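Local coordinates for MexT protein (Pseudomonas aeruginosa, PDB 6L33) that probably binds DNA as a LysR-type transcriptional activator that activates expression of the MexEF-OprN efflux pump, seen here as its regulatory domain, at residues 181-186 against 197-202. Residues are numbered along the deposited sequence; the frame is centred on the assembly and turned at random.
Sequences LSMAWR and WLRSRI
The guanidinium of Arg199 lies flat on one face of the Trp185 indole, its plane only 2° from that of the ring. Two measurements identify a cation-pi stack: Arg199 CZ is 3.6 Å from the centroid of the five-membered ring of Trp185, and the line joining them runs 15° off the ring normal. Arg199 CD rests over the same face, 3.5 Å from Trp185 CD2, adding a CH-pi contact. The fourth torsion of Arg199 sets its CG-CD bond roughly perpendicular to the guanidinium plane, so the chain arrives from the helix side and its flat end lies on the ring. Hydrogen bonds outside the two segments help hold both flat groups: Trp185 NE1 with Asp190 OD1, Arg199 NH1 with Gln189 O. Asp190 also forms a long, weak ion pair with Arg199 NH2, which may offset a little of the charge.

Beside the stack, selenomethionine Met183 reaches across with CG anti to its backbone N (chi1 176°). Met183 SE lies 4.0 Å from Arg199 CB, and Met183 CE meets Ile202 CG2 at 3.6 Å, an apolar contact.

The segment axes are nearly antiparallel, with a closest approach of 10.8 Å; side chains bridge this separation. Strand 181-186 runs between strands 60-62 and 72-78 in the mixed sheet of one lobe of the periplasmic-binding-protein-like fold, and helix 193-203 packs on that sheet, with Arg199 touching Val60, Ile202 touching Val62 and Leu26 of helix 18-33.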
ATOM      1  N   LEU B 181      -1.334 -15.365  10.034  1.00 16.12           N
ATOM      2  CA  LEU B 181      -0.801 -14.096  10.508  1.00 21.29           C
ATOM      3  C   LEU B 181       0.172 -14.385  11.643  1.00 25.20           C
ATOM      4  O   LEU B 181      -0.165 -15.109  12.586  1.00 17.62           O
ATOM      5  CB  LEU B 181      -1.918 -13.167  10.988  1.00 26.71           C
ATOM      6  CG  LEU B 181      -2.574 -12.207   9.990  1.00 26.41           C
ATOM      7  CD1 LEU B 181      -3.581 -11.313  10.703  1.00 20.50           C
ATOM      8  CD2 LEU B 181      -1.537 -11.370   9.251  1.00 22.33           C
ATOM      9  N   SER B 182       1.383 -13.844  11.545  1.00 18.49           N
ATOM     10  CA  SER B 182       2.431 -14.125  12.512  1.00 20.93           C
ATOM     11  C   SER B 182       3.031 -12.830  13.038  1.00 25.31           C
ATOM     12  O   SER B 182       2.997 -11.793  12.371  1.00 18.17           O
ATOM     13  CB  SER B 182       3.559 -14.972  11.903  1.00 18.03           C
ATOM     14  OG  SER B 182       3.175 -16.324  11.744  1.00 32.97           O
HETATM   15  N   MSE B 183       3.573 -12.905  14.248  1.00 22.05           N
HETATM   16  CA  MSE B 183       4.547 -11.924  14.696  1.00 25.45           C
HETATM   17  C   MSE B 183       5.904 -12.591  14.617  1.00 22.25           C
HETATM   18  O   MSE B 183       6.107 -13.657  15.195  1.00 24.28           O
HETATM   19  CB  MSE B 183       4.275 -11.431  16.115  1.00 22.79           C
HETATM   20  CG  MSE B 183       5.358 -10.482  16.610  1.00 26.13           C
HETATM   21 SE   MSE B 183       5.094  -9.790  18.410  1.00 58.88          SE
HETATM   22  CE  MSE B 183       3.227  -9.265  18.264  1.00 38.18           C
ATOM     23  N   ALA B 184       6.829 -11.980  13.889  1.00 14.36           N
ATOM     24  CA  ALA B 184       8.139 -12.570  13.671  1.00 20.85           C
ATOM     25  C   ALA B 184       9.219 -11.541  13.955  1.00 23.26           C
ATOM     26  O   ALA B 184       9.082 -10.364  13.602  1.00 21.42           O
ATOM     27  CB  ALA B 184       8.286 -13.102  12.242  1.00 20.58           C
ATOM     28  N   TRP B 185      10.290 -11.995  14.596  1.00 19.97           N
ATOM     29  CA  TRP B 185      11.419 -11.135  14.901  1.00 24.89           C
ATOM     30  C   TRP B 185      12.687 -11.971  14.827  1.00 22.70           C
ATOM     31  O   TRP B 185      12.647 -13.202  14.775  1.00 28.53           O
ATOM     32  CB  TRP B 185      11.259 -10.462  16.272  1.00 18.22           C
ATOM     33  CG  TRP B 185      11.214 -11.407  17.434  1.00 20.36           C
ATOM     34  CD1 TRP B 185      12.251 -11.742  18.256  1.00 24.46           C
ATOM     35  CD2 TRP B 185      10.071 -12.127  17.918  1.00 24.02           C
ATOM     36  NE1 TRP B 185      11.828 -12.628  19.217  1.00 20.63           N
ATOM     37  CE2 TRP B 185      10.494 -12.880  19.033  1.00 29.22           C
ATOM     38  CE3 TRP B 185       8.733 -12.207  17.519  1.00 24.15           C
ATOM     39  CZ2 TRP B 185       9.628 -13.705  19.749  1.00 29.14           C
ATOM     40  CZ3 TRP B 185       7.874 -13.027  18.232  1.00 30.95           C
ATOM     41  CH2 TRP B 185       8.326 -13.766  19.335  1.00 31.13           C
ATOM     42  N   ARG B 186      13.816 -11.281  14.813  1.00 30.74           N
ATOM     43  CA  ARG B 186      15.113 -11.912  14.642  1.00 45.40           C
ATOM     44  C   ARG B 186      15.634 -12.421  15.980  1.00 44.20           C
ATOM     45  O   ARG B 186      15.399 -11.818  17.031  1.00 37.94           O
ATOM     46  CB  ARG B 186      16.100 -10.920  14.034  1.00 43.83           C
ATOM     47  CG  ARG B 186      16.202  -9.636  14.823  1.00 48.14           C
ATOM     48  CD  ARG B 186      15.192  -8.582  14.384  1.00 41.69           C
ATOM     49  NE  ARG B 186      15.472  -8.066  13.050  1.00 51.01           N
ATOM     50  CZ  ARG B 186      16.576  -7.408  12.710  1.00 44.17           C
ATOM     51  NH1 ARG B 186      17.523  -7.158  13.605  1.00 43.95           N
ATOM     52  NH2 ARG B 186      16.726  -6.990  11.467  1.00 36.49           N
ATOM     53  N   TRP B 197       9.966  -5.025  24.952  1.00 35.09           N
ATOM     54  CA  TRP B 197       8.937  -4.073  25.344  1.00 33.02           C
ATOM     55  C   TRP B 197       8.026  -3.731  24.170  1.00 30.84           C
ATOM     56  O   TRP B 197       6.797  -3.725  24.307  1.00 25.77           O
ATOM     57  CB  TRP B 197       9.596  -2.817  25.909  1.00 37.28           C
ATOM     58  CG  TRP B 197       8.644  -1.729  26.242  1.00 41.91           C
ATOM     59  CD1 TRP B 197       7.889  -1.618  27.372  1.00 42.35           C
ATOM     60  CD2 TRP B 197       8.345  -0.582  25.443  1.00 41.82           C
ATOM     61  NE1 TRP B 197       7.135  -0.472  27.324  1.00 42.26           N
ATOM     62  CE2 TRP B 197       7.395   0.181  26.149  1.00 42.02           C
ATOM     63  CE3 TRP B 197       8.785  -0.128  24.196  1.00 40.77           C
ATOM     64  CZ2 TRP B 197       6.881   1.372  25.652  1.00 43.35           C
ATOM     65  CZ3 TRP B 197       8.274   1.054  23.705  1.00 35.22           C
ATOM     66  CH2 TRP B 197       7.339   1.794  24.435  1.00 41.89           C
ATOM     67  N   LEU B 198       8.611  -3.451  23.004  1.00 31.70           N
ATOM     68  CA  LEU B 198       7.803  -3.134  21.830  1.00 27.48           C
ATOM     69  C   LEU B 198       6.917  -4.311  21.441  1.00 23.50           C
ATOM     70  O   LEU B 198       5.723  -4.142  21.171  1.00 27.67           O
ATOM     71  CB  LEU B 198       8.706  -2.731  20.664  1.00 33.46           C
ATOM     72  CG  LEU B 198       8.017  -2.571  19.306  1.00 28.75           C
ATOM     73  CD1 LEU B 198       6.917  -1.524  19.383  1.00 33.11           C
ATOM     74  CD2 LEU B 198       9.031  -2.215  18.233  1.00 26.68           C
ATOM     75  N   ARG B 199       7.488  -5.519  21.418  1.00 22.47           N
ATOM     76  CA  ARG B 199       6.716  -6.696  21.029  1.00 24.23           C
ATOM     77  C   ARG B 199       5.592  -6.974  22.018  1.00 26.97           C
ATOM     78  O   ARG B 199       4.477  -7.327  21.616  1.00 24.29           O
ATOM     79  CB  ARG B 199       7.638  -7.909  20.901  1.00 26.47           C
ATOM     80  CG  ARG B 199       8.714  -7.748  19.838  1.00 23.20           C
ATOM     81  CD  ARG B 199       9.334  -9.082  19.466  1.00 29.08           C
ATOM     82  NE  ARG B 199       9.855  -9.788  20.631  1.00 28.57           N
ATOM     83  CZ  ARG B 199      11.112  -9.711  21.055  1.00 34.50           C
ATOM     84  NH1 ARG B 199      11.988  -8.950  20.409  1.00 29.23           N
ATOM     85  NH2 ARG B 199      11.496 -10.393  22.126  1.00 32.64           N
ATOM     86  N   SER B 200       5.861  -6.820  23.318  1.00 26.82           N
ATOM     87  CA  SER B 200       4.796  -6.989  24.300  1.00 30.73           C
ATOM     88  C   SER B 200       3.717  -5.928  24.129  1.00 32.80           C
ATOM     89  O   SER B 200       2.545  -6.180  24.432  1.00 35.06           O
ATOM     90  CB  SER B 200       5.365  -6.957  25.720  1.00 30.39           C
ATOM     91  OG  SER B 200       5.903  -5.685  26.038  1.00 35.73           O
ATOM     92  N   ARG B 201       4.084  -4.746  23.627  1.00 32.16           N
ATOM     93  CA  ARG B 201       3.085  -3.711  23.379  1.00 31.54           C
ATOM     94  C   ARG B 201       2.260  -4.017  22.132  1.00 31.28           C
ATOM     95  O   ARG B 201       1.058  -3.733  22.102  1.00 35.06           O
ATOM     96  CB  ARG B 201       3.758  -2.342  23.259  1.00 31.35           C
ATOM     97  CG  ARG B 201       3.738  -1.525  24.551  1.00 36.65           C
ATOM     98  CD  ARG B 201       4.358  -2.305  25.702  1.00 40.81           C
ATOM     99  NE  ARG B 201       4.190  -1.646  26.993  1.00 45.05           N
ATOM    100  CZ  ARG B 201       4.612  -2.155  28.147  1.00 46.64           C
ATOM    101  NH1 ARG B 201       5.228  -3.328  28.170  1.00 43.11           N
ATOM    102  NH2 ARG B 201       4.420  -1.489  29.279  1.00 52.24           N
ATOM    103  N   ILE B 202       2.880  -4.595  21.098  1.00 29.43           N
ATOM    104  CA  ILE B 202       2.113  -5.020  19.929  1.00 35.31           C
ATOM    105  C   ILE B 202       1.138  -6.127  20.308  1.00 32.41           C
ATOM    106  O   ILE B 202      -0.024  -6.126  19.883  1.00 30.63           O
ATOM    107  CB  ILE B 202       3.049  -5.478  18.793  1.00 26.78           C
ATOM    108  CG1 ILE B 202       4.029  -4.370  18.407  1.00 31.62           C
ATOM    109  CG2 ILE B 202       2.229  -5.905  17.580  1.00 24.06           C
ATOM    110  CD1 ILE B 202       3.526  -3.470  17.312  1.00 39.55           C
TER